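Local coordinates for protein isatin hydrolase (Ralstonia solanacearum, PDB 5NMP) that probably hydrolyses isatin by opening the ring amide with the help of a bound manganese ion, as a member of the cyclase family, at residues Phe71-Gly74 / Glu75-Thr79; Asp99-Pro103 / Glu104-Ala108; Arg151-Trp154 / Ser155-Val158; Thr217-Gly221 / Ala222-Gly226. All coordinates share one frame; numbering follows the deposited sequence.

Interaction 1. Residues Phe71-Gly74 / Glu75-Thr79. With MN (manganese (II) ion), chain K.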
loop_
_atom_site.group_PDB
_atom_site.type_symbol
_atom_site.label_atom_id
_atom_site.label_comp_id
_atom_site.label_asym_id
_atom_site.label_seq_id
_atom_site.Cartn_x
_atom_site.Cartn_y
_atom_site.Cartn_z
ATOM N N PHE A 71 16.191 -2.175 -2.586
ATOM C CA PHE A 71 16.167 -1.665 -1.217
ATOM C C PHE A 71 16.047 -2.769 -0.174
ATOM O O PHE A 71 15.662 -3.899 -0.475
ATOM C CB PHE A 71 15.032 -0.646 -1.032
ATOM C CG PHE A 71 13.648 -1.241 -1.081
ATOM C CD1 PHE A 71 12.968 -1.544 0.091
ATOM C CD2 PHE A 71 13.016 -1.471 -2.294
ATOM C CE1 PHE A 71 11.691 -2.079 0.053
ATOM C CE2 PHE A 71 11.738 -2.006 -2.340
ATOM C CZ PHE A 71 11.076 -2.311 -1.164
ATOM N N SER A 72 16.401 -2.423 1.057
ATOM C CA SER A 72 16.289 -3.340 2.179
ATOM C C SER A 72 15.870 -2.578 3.427
ATOM O O SER A 72 16.274 -1.433 3.632
ATOM C CB SER A 72 17.609 -4.074 2.416
ATOM O OG SER A 72 18.677 -3.165 2.610
ATOM N N CYS A 73 15.045 -3.217 4.248
ATOM C CA CYS A 73 14.592 -2.636 5.504
ATOM C C CYS A 73 13.920 -3.709 6.350
ATOM O O CYS A 73 14.094 -4.904 6.105
ATOM C CB CYS A 73 13.631 -1.470 5.254
ATOM S SG CYS A 73 12.117 -1.910 4.374
ATOM N N GLY A 74 13.157 -3.282 7.349
ATOM C CA GLY A 74 12.429 -4.212 8.188
ATOM C C GLY A 74 10.940 -4.075 7.970
ATOM O O GLY A 74 10.479 -3.087 7.399
ATOM N N GLU A 75 10.185 -5.075 8.412
ATOM C CA GLU A 75 8.731 -5.001 8.384
ATOM C C GLU A 75 8.250 -3.776 9.155
ATOM O O GLU A 75 7.251 -3.162 8.800
ATOM C CB GLU A 75 8.112 -6.267 8.982
ATOM C CG GLU A 75 8.401 -7.539 8.209
ATOM C CD GLU A 75 7.923 -8.784 8.939
ATOM O OE1 GLU A 75 7.884 -8.767 10.186
ATOM O OE2 GLU A 75 7.581 -9.779 8.266
ATOM N N HIS A 76 8.975 -3.426 10.211
ATOM C CA HIS A 76 8.595 -2.313 11.067
ATOM C C HIS A 76 9.508 -1.109 10.847
ATOM O O HIS A 76 10.182 -0.638 11.765
ATOM C CB HIS A 76 8.607 -2.756 12.530
ATOM C CG HIS A 76 7.632 -3.853 12.825
ATOM N ND1 HIS A 76 6.446 -3.637 13.492
ATOM C CD2 HIS A 76 7.657 -5.173 12.521
ATOM C CE1 HIS A 76 5.787 -4.778 13.598
ATOM N NE2 HIS A 76 6.501 -5.725 13.016
ATOM N N THR A 77 9.505 -0.621 9.610
ATOM C CA THR A 77 10.326 0.507 9.197
ATOM C C THR A 77 9.436 1.662 8.754
ATOM O O THR A 77 8.535 1.472 7.939
ATOM C CB THR A 77 11.278 0.114 8.045
ATOM O OG1 THR A 77 12.195 -0.890 8.498
ATOM C CG2 THR A 77 12.056 1.324 7.541
ATOM N N GLY A 78 9.682 2.851 9.296
ATOM C CA GLY A 78 8.932 4.037 8.917
ATOM C C GLY A 78 7.444 3.938 9.186
ATOM O O GLY A 78 7.013 3.293 10.142
ATOM N N THR A 79 6.654 4.594 8.343
ATOM C CA THR A 79 5.206 4.462 8.411
ATOM C C THR A 79 4.822 3.019 8.117
ATOM O O THR A 79 4.872 2.585 6.965
ATOM C CB THR A 79 4.501 5.389 7.409
ATOM O OG1 THR A 79 4.951 6.734 7.597
ATOM C CG2 THR A 79 2.997 5.336 7.594
HETATM MN MN MN K . 5.689 -1.969 14.524
#

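Interaction 2. Residues Asp99-Pro103 / Glu104-Ala108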
loop_
_atom_site.group_PDB
_atom_site.type_symbol
_atom_site.label_atom_id
_atom_site.label_comp_id
_atom_site.label_asym_id
_atom_site.label_seq_id
_atom_site.Cartn_x
_atom_site.Cartn_y
_atom_site.Cartn_z
ATOM N N ASP A 99 -0.380 -11.219 5.135
ATOM C CA ASP A 99 -0.769 -11.949 3.937
ATOM C C ASP A 99 -2.063 -12.744 4.135
ATOM O O ASP A 99 -2.633 -13.249 3.168
ATOM C CB ASP A 99 0.357 -12.890 3.499
ATOM C CG ASP A 99 0.706 -13.918 4.563
ATOM O OD1 ASP A 99 0.634 -13.577 5.761
ATOM O OD2 ASP A 99 1.052 -15.066 4.203
ATOM N N THR A 100 -2.529 -12.853 5.378
ATOM C CA THR A 100 -3.721 -13.652 5.661
ATOM C C THR A 100 -4.866 -12.864 6.303
ATOM O O THR A 100 -5.987 -13.366 6.380
ATOM C CB THR A 100 -3.391 -14.853 6.577
ATOM O OG1 THR A 100 -2.930 -14.381 7.848
ATOM C CG2 THR A 100 -2.324 -15.735 5.942
ATOM N N ILE A 101 -4.592 -11.647 6.767
ATOM C CA ILE A 101 -5.650 -10.783 7.293
ATOM C C ILE A 101 -6.693 -10.528 6.213
ATOM O O ILE A 101 -6.341 -10.236 5.069
ATOM C CB ILE A 101 -5.102 -9.425 7.790
ATOM C CG1 ILE A 101 -4.189 -9.609 8.995
ATOM C CG2 ILE A 101 -6.233 -8.478 8.159
ATOM C CD1 ILE A 101 -3.465 -8.342 9.385
ATOM N N ALA A 102 -7.968 -10.650 6.569
ATOM C CA ALA A 102 -9.057 -10.378 5.634
ATOM C C ALA A 102 -8.946 -8.971 5.049
ATOM O O ALA A 102 -8.910 -7.991 5.794
ATOM C CB ALA A 102 -10.402 -10.558 6.317
ATOM N N PRO A 103 -8.891 -8.877 3.709
ATOM C CA PRO A 103 -8.711 -7.635 2.946
ATOM C C PRO A 103 -9.676 -6.516 3.345
ATOM O O PRO A 103 -9.347 -5.340 3.181
ATOM C CB PRO A 103 -8.968 -8.080 1.505
ATOM C CG PRO A 103 -8.571 -9.508 1.489
ATOM C CD PRO A 103 -8.986 -10.050 2.824
ATOM N N GLU A 104 -10.840 -6.887 3.867
ATOM C CA GLU A 104 -11.837 -5.923 4.325
ATOM C C GLU A 104 -11.295 -4.999 5.414
ATOM O O GLU A 104 -11.755 -3.867 5.556
ATOM C CB GLU A 104 -13.085 -6.649 4.843
ATOM C CG GLU A 104 -13.911 -7.347 3.766
ATOM C CD GLU A 104 -13.307 -8.663 3.295
ATOM O OE1 GLU A 104 -12.515 -9.264 4.051
ATOM O OE2 GLU A 104 -13.626 -9.097 2.166
ATOM N N ASN A 105 -10.315 -5.479 6.176
ATOM C CA ASN A 105 -9.770 -4.720 7.299
ATOM C C ASN A 105 -8.749 -3.667 6.887
ATOM O O ASN A 105 -8.226 -2.939 7.734
ATOM C CB ASN A 105 -9.129 -5.663 8.319
ATOM C CG ASN A 105 -10.105 -6.679 8.865
ATOM O OD1 ASN A 105 -11.035 -6.334 9.593
ATOM N ND2 ASN A 105 -9.899 -7.943 8.517
ATOM N N PHE A 106 -8.460 -3.589 5.593
ATOM C CA PHE A 106 -7.475 -2.635 5.096
ATOM C C PHE A 106 -8.125 -1.284 4.801
ATOM O O PHE A 106 -7.454 -0.325 4.417
ATOM C CB PHE A 106 -6.785 -3.182 3.844
ATOM C CG PHE A 106 -6.047 -4.473 4.072
ATOM C CD1 PHE A 106 -5.562 -4.800 5.327
ATOM C CD2 PHE A 106 -5.837 -5.356 3.026
ATOM C CE1 PHE A 106 -4.884 -5.986 5.534
ATOM C CE2 PHE A 106 -5.157 -6.543 3.226
ATOM C CZ PHE A 106 -4.681 -6.858 4.480
ATOM N N VAL A 107 -9.441 -1.222 4.983
ATOM C CA VAL A 107 -10.197 0.014 4.818
ATOM C C VAL A 107 -11.139 0.198 6.009
ATOM O O VAL A 107 -11.848 -0.730 6.397
ATOM C CB VAL A 107 -10.999 0.023 3.493
ATOM C CG1 VAL A 107 -10.061 0.168 2.304
ATOM C CG2 VAL A 107 -11.836 -1.244 3.353
ATOM N N ALA A 108 -11.134 1.393 6.595
ATOM C CA ALA A 108 -11.908 1.655 7.809
ATOM C C ALA A 108 -12.002 3.148 8.125
ATOM O O ALA A 108 -11.109 3.923 7.769
ATOM C CB ALA A 108 -11.295 0.910 8.996
#

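Interaction 3. Residues Arg151-Trp154 / Ser155-Val158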
loop_
_atom_site.group_PDB
_atom_site.type_symbol
_atom_site.label_atom_id
_atom_site.label_comp_id
_atom_site.label_asym_id
_atom_site.label_seq_id
_atom_site.Cartn_x
_atom_site.Cartn_y
_atom_site.Cartn_z
ATOM N N ARG A 151 -3.167 11.939 17.637
ATOM C CA ARG A 151 -2.385 13.073 17.144
ATOM C C ARG A 151 -1.567 13.734 18.249
ATOM O O ARG A 151 -2.114 14.167 19.264
ATOM C CB ARG A 151 -3.286 14.123 16.497
ATOM C CG ARG A 151 -2.507 15.336 16.039
ATOM C CD ARG A 151 -3.391 16.498 15.649
ATOM N NE ARG A 151 -2.583 17.692 15.425
ATOM C CZ ARG A 151 -3.064 18.928 15.383
ATOM N NH1 ARG A 151 -4.363 19.145 15.549
ATOM N NH2 ARG A 151 -2.242 19.950 15.179
ATOM N N THR A 152 -0.257 13.825 18.036
ATOM C CA THR A 152 0.651 14.381 19.032
ATOM C C THR A 152 1.622 15.402 18.443
ATOM O O THR A 152 2.419 15.990 19.172
ATOM C CB THR A 152 1.475 13.272 19.704
ATOM O OG1 THR A 152 2.174 12.531 18.697
ATOM C CG2 THR A 152 0.573 12.330 20.492
ATOM N N ASP A 153 1.554 15.597 17.127
ATOM C CA ASP A 153 2.498 16.443 16.385
ATOM C C ASP A 153 3.943 15.959 16.522
ATOM O O ASP A 153 4.886 16.704 16.258
ATOM C CB ASP A 153 2.394 17.908 16.832
ATOM C CG ASP A 153 1.284 18.661 16.119
ATOM O OD1 ASP A 153 0.458 18.012 15.441
ATOM O OD2 ASP A 153 1.234 19.904 16.242
ATOM N N TRP A 154 4.109 14.701 16.916
ATOM C CA TRP A 154 5.430 14.109 17.093
ATOM C C TRP A 154 6.162 13.949 15.762
ATOM O O TRP A 154 7.392 13.899 15.721
ATOM C CB TRP A 154 5.310 12.751 17.787
ATOM C CG TRP A 154 6.581 12.277 18.408
ATOM C CD1 TRP A 154 7.543 11.504 17.825
ATOM C CD2 TRP A 154 7.031 12.541 19.741
ATOM N NE1 TRP A 154 8.566 11.272 18.714
ATOM C CE2 TRP A 154 8.275 11.897 19.898
ATOM C CE3 TRP A 154 6.501 13.258 20.818
ATOM C CZ2 TRP A 154 8.999 11.950 21.090
ATOM C CZ3 TRP A 154 7.221 13.310 22.000
ATOM C CH2 TRP A 154 8.456 12.659 22.127
ATOM N N SER A 155 5.398 13.876 14.677
ATOM C CA SER A 155 5.955 13.700 13.339
ATOM C C SER A 155 6.867 14.851 12.916
ATOM O O SER A 155 7.657 14.712 11.982
ATOM C CB SER A 155 4.827 13.538 12.318
ATOM O OG SER A 155 3.939 14.643 12.368
ATOM N N LEU A 156 6.758 15.985 13.600
ATOM C CA LEU A 156 7.580 17.146 13.278
ATOM C C LEU A 156 9.027 16.965 13.740
ATOM O O LEU A 156 9.902 17.762 13.401
ATOM C CB LEU A 156 6.984 18.410 13.902
ATOM C CG LEU A 156 5.571 18.800 13.455
ATOM C CD1 LEU A 156 5.101 20.050 14.193
ATOM C CD2 LEU A 156 5.515 19.006 11.946
ATOM N N ARG A 157 9.272 15.912 14.514
ATOM C CA ARG A 157 10.609 15.621 15.024
ATOM C C ARG A 157 11.414 14.752 14.059
ATOM O O ARG A 157 12.561 14.409 14.341
ATOM C CB ARG A 157 10.522 14.919 16.383
ATOM C CG ARG A 157 9.945 15.754 17.513
ATOM C CD ARG A 157 9.526 14.849 18.667
ATOM N NE ARG A 157 9.011 15.585 19.817
ATOM C CZ ARG A 157 9.657 15.710 20.972
ATOM N NH1 ARG A 157 10.847 15.142 21.134
ATOM N NH2 ARG A 157 9.113 16.399 21.966
ATOM N N VAL A 158 10.811 14.402 12.926
ATOM C CA VAL A 158 11.389 13.423 12.006
ATOM C C VAL A 158 12.757 13.844 11.446
ATOM O O VAL A 158 13.571 12.995 11.085
ATOM C CB VAL A 158 10.417 13.131 10.831
ATOM C CG1 VAL A 158 10.381 14.291 9.846
ATOM C CG2 VAL A 158 10.796 11.837 10.131
#

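Interaction 4. Residues Thr217-Gly221 / Ala222-Gly226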
loop_
_atom_site.group_PDB
_atom_site.type_symbol
_atom_site.label_atom_id
_atom_site.label_comp_id
_atom_site.label_asym_id
_atom_site.label_seq_id
_atom_site.Cartn_x
_atom_site.Cartn_y
_atom_site.Cartn_z
ATOM N N THR A 217 0.154 -5.554 23.723
ATOM C CA THR A 217 -0.316 -6.787 24.342
ATOM C C THR A 217 -1.813 -7.010 24.157
ATOM O O THR A 217 -2.238 -8.100 23.772
ATOM C CB THR A 217 -0.010 -6.811 25.854
ATOM O OG1 THR A 217 1.398 -6.652 26.066
ATOM C CG2 THR A 217 -0.461 -8.125 26.462
ATOM N N LEU A 218 -2.608 -5.980 24.427
ATOM C CA LEU A 218 -4.056 -6.139 24.458
ATOM C C LEU A 218 -4.707 -5.983 23.083
ATOM O O LEU A 218 -5.656 -6.700 22.768
ATOM C CB LEU A 218 -4.675 -5.152 25.452
ATOM C CG LEU A 218 -4.207 -5.304 26.908
ATOM C CD1 LEU A 218 -4.865 -4.265 27.817
ATOM C CD2 LEU A 218 -4.447 -6.716 27.439
ATOM N N MET A 219 -4.205 -5.062 22.263
ATOM C CA MET A 219 -4.780 -4.861 20.931
ATOM C C MET A 219 -4.520 -6.072 20.044
ATOM O O MET A 219 -5.446 -6.620 19.451
ATOM C CB MET A 219 -4.227 -3.599 20.269
ATOM C CG MET A 219 -4.610 -2.307 20.976
ATOM S SD MET A 219 -6.290 -1.763 20.625
ATOM C CE MET A 219 -6.155 -1.500 18.877
ATOM N N HIS A 220 -3.263 -6.493 19.959
ATOM C CA HIS A 220 -2.926 -7.678 19.180
ATOM C C HIS A 220 -3.529 -8.920 19.829
ATOM O O HIS A 220 -3.882 -9.881 19.143
ATOM C CB HIS A 220 -1.410 -7.817 19.038
ATOM C CG HIS A 220 -0.767 -6.667 18.331
ATOM N ND1 HIS A 220 -1.404 -5.956 17.333
ATOM C CD2 HIS A 220 0.447 -6.087 18.483
ATOM C CE1 HIS A 220 -0.607 -4.999 16.899
ATOM N NE2 HIS A 220 0.525 -5.056 17.581
ATOM N N GLY A 221 -3.663 -8.882 21.153
ATOM C CA GLY A 221 -4.267 -9.972 21.897
ATOM C C GLY A 221 -5.756 -10.082 21.634
ATOM O O GLY A 221 -6.369 -11.118 21.899
ATOM N N ALA A 222 -6.341 -9.008 21.114
ATOM C CA ALA A 222 -7.756 -8.995 20.770
ATOM C C ALA A 222 -7.928 -8.936 19.259
ATOM O O ALA A 222 -8.956 -8.478 18.759
ATOM C CB ALA A 222 -8.460 -7.822 21.436
ATOM N N ASN A 223 -6.902 -9.388 18.543
ATOM C CA ASN A 223 -6.931 -9.475 17.086
ATOM C C ASN A 223 -7.128 -8.112 16.405
ATOM O O ASN A 223 -7.784 -8.022 15.368
ATOM C CB ASN A 223 -8.025 -10.458 16.646
ATOM C CG ASN A 223 -7.755 -11.074 15.283
ATOM O OD1 ASN A 223 -6.657 -10.959 14.740
ATOM N ND2 ASN A 223 -8.761 -11.740 14.727
ATOM N N ARG A 224 -6.554 -7.062 16.995
ATOM C CA ARG A 224 -6.609 -5.709 16.428
ATOM C C ARG A 224 -5.268 -5.310 15.817
ATOM O O ARG A 224 -4.298 -6.067 15.881
ATOM C CB ARG A 224 -7.001 -4.677 17.488
ATOM C CG ARG A 224 -8.214 -5.021 18.320
ATOM C CD ARG A 224 -9.468 -5.046 17.481
ATOM N NE ARG A 224 -10.638 -4.637 18.252
ATOM C CZ ARG A 224 -11.345 -5.451 19.027
ATOM N NH1 ARG A 224 -10.999 -6.725 19.142
ATOM N NH2 ARG A 224 -12.396 -4.991 19.688
ATOM N N TYR A 225 -5.207 -4.102 15.258
ATOM C CA TYR A 225 -4.044 -3.675 14.480
ATOM C C TYR A 225 -3.447 -2.351 14.960
ATOM O O TYR A 225 -4.057 -1.634 15.756
ATOM C CB TYR A 225 -4.424 -3.562 13.000
ATOM C CG TYR A 225 -5.317 -4.685 12.520
ATOM C CD1 TYR A 225 -4.806 -5.957 12.294
ATOM C CD2 TYR A 225 -6.672 -4.475 12.300
ATOM C CE1 TYR A 225 -5.618 -6.986 11.862
ATOM C CE2 TYR A 225 -7.492 -5.498 11.867
ATOM C CZ TYR A 225 -6.959 -6.751 11.649
ATOM O OH TYR A 225 -7.773 -7.775 11.218
ATOM N N GLY A 226 -2.254 -2.030 14.464
ATOM C CA GLY A 226 -1.589 -0.787 14.815
ATOM C C GLY A 226 -0.974 -0.055 13.633
ATOM O O GLY A 226 -0.601 -0.669 12.630
#

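Interaction 1. Residues Phe71-Gly74 / Glu75-Thr79
Cys-73 and Thr-77 face each other where strand 66-74 gives way to the loop that carries the metal ligands. The CB of Cys-73 lies 3.6 Å from Thr-77 OG1 and 3.9 Å from Thr-77 CG2, so a small, weakly polar side chain packs against both branches of the threonine. Next along the strand, Gly-74 supplies the polar part of the contact: its N donates to Thr-77 OG1 at 2.8 Å, with an N-H...O angle of 147°. The hydroxyl reaches this N-H because Thr-77 holds OG1 beside its own backbone N and anti to its carbonyl carbon (chi1 -63°), an orientation that also directs the methyl group to Cys-73. Threonine suits the place because its two branches serve a polar and an apolar neighbour at once. With no side chain, Gly-74 puts nothing between its N-H and the threonine hydroxyl where the chain turns.

The loop begins the HxGTHxD sequence of the cyclase family, and the turn around Gly-74 sets out its first ligand. His-76 points away from the strand and binds manganese through ND1 at 2.1 Å, while His-80 and Asp-82 bind the same ion. On the other side of the imidazole, NE2 is hydrogen-bonded to Ser-254 OG, which fixes the rotation of the ring, and the same hydroxyl is bonded to Glu-75 OE1. Ser-254 is thus the second-shell residue, and Glu-75 holds it from one step further out. Glu-75 OE2 takes a hydrogen bond from Asn-69 of the second subunit, whose strand pairs antiparallel with residues 71-74. A hydrogen bond between Gly-78 O and His-80 ND1 positions another metal ligand.

Interaction 2. Residues Asp99-Pro103 / Glu104-Ala108
The carbonyl oxygen of Ala-102 is gripped twice by Asn-105, once by its backbone N and once by its side-chain ND2, each at a distance of 2.9 Å from Ala-102 O. The backbone N-H points almost straight at the oxygen (168°), whereas the ND2 bond is bent to 130°, and the acceptor lies well out of the amide plane. Asn-105 brings its amide back over its own turn by placing CG beside the backbone N and anti to the carbonyl carbon (chi1 -59°). Asparagine suits this position because its short side chain can return to the carbonyl that its own main chain already holds.

The next bond follows one residue later, from Phe-106 N to Pro-103 O at 3.1 Å, and the two successive i-to-i+3 links define a short 3-10 turn leading into strand 107-114. Pro-103 fits the first turn, where the lack of an N-H costs nothing and the ring already constrains phi. Ile-101 CG2 meets Phe-106 CE1 at 3.9 Å and Asn-105 ND2 at 3.7 Å, so its branch touches both an apolar ring and an amide. Phe-106 turns its ring back toward Pro-103, with CE2 3.7 Å from Pro-103 CA. Phe-106 also packs on Ala-246 and Pro-247, and on Arg-259 of the second subunit. Glu-104 is exposed, and its bent chain brings OE1 to 3.4 Å from Ala-102 CB. The chemistry is thus divided: the carbonyls of Ala-102 and Pro-103 are satisfied within the turn, while Asn-105 O goes to His-192; the isoleucine and phenylalanine are buried, the latter partly against the second subunit, and the carboxylate remains toward solvent.

Interaction 3. Residues Arg151-Trp154 / Ser155-Val158
The backbone makes two successive i-to-i+3 bonds, a weak one from Leu-156 N to Asp-153 O and a firmer one from Arg-157 N to Trp-154 O at 3.0 Å, winding residues 154-157 into a 3-10 turn. Asp-153, with a positive phi of 60°, turns the chain into it. Three residues apart, Trp-154 and Arg-157 then lie on the same flank of the turn, and the guanidinium stacks flat on the indole: the planes are 2° apart and the centres 3.6 Å. The cation sits over the six-membered ring, while the methylene CD makes a CH-pi contact with the five-membered ring, 3.5 Å from its centroid. Arg-157 reaches both rings because its chain runs extended from CG to NE across the indole. A long, flat, charged side chain thus covers a wide aromatic face.

The guanidinium is also held by outside partners: NH2 forms a salt bridge with Glu-123, and NH1 bonds to Ala-163 O. The indole NE1 is hydrogen-bonded to Phe-164 O. Before the turn, Arg-151 NE makes a salt bridge with Asp-153 OD1 at 3.1 Å. Glu-197 receives Ser-155 OG and the N-H groups of Thr-152 and Asp-153. The turn comes directly after strand 147-151, with Trp-154 packed on Val-119 of helix 116-119 and bonded to helix 161-165.

Interaction 4. Residues Thr217-Gly221 / Ala222-Gly226
Met-219 O takes two backbone bonds, from Arg-224 N at 2.7 Å and from Ala-222 N at 3.0 Å, and the donors come from opposite faces of its carbonyl plane. Beside it, His-220 O receives Asn-223 N at 3.1 Å. The imidazole adds a side-chain tie, with ND1 donating nearly straight (165°) to Arg-224 O, which lies in the ring plane, 3.2 Å away. Met-219, flexible and unbranched, bends at chi2 and chi3 and puts CE 3.6 Å from Arg-224 CB, the two side chains crossing at about a right angle.

Together the 224-to-219 and 223-to-220 bonds form a Schellman motif that ends helix 214-221, with Asn-223 at C-prime. Its positive phi (61°) is one that asparagine tolerates better than most residues. The helix belongs to a beta-alpha-beta unit linking strand 193-195 to strand 225-228.

Farther out, Arg-224 NH1 returns to Ala-222 O at 2.7 Å while NE bonds to Val-191 O, so the guanidinium clasps the turn and the adjacent loop. Ile-186 of helix 179-187 packs on Met-219 and Arg-224. The ring of His-216 meets His-220, whose side chain lies about 4 Å, nearest atoms, from that of the manganese ligand Asp-82.

Along the chain the four contacts follow in series, each closing a local turn before the next opens, so none nests in or crosses another. Interaction 1 turns the chain from the long hairpin strand into the metal-binding loop, and interaction 2 leads it into strand 107-114 of the main sheet. Interaction 3 lies just past strand 147-151, and interaction 4 joins helix 214-221 to strand 225-228. Interactions 2 and 4 are the ones that touch: Tyr-225 OH packs against Asn-105 ND2 at 3.4 Å and Ile-101 CG2 at 3.5 Å. Interactions 1 and 2 both reach the second subunit, whereas interactions 3 and 4 stay within the chain, on opposite sides of its centre.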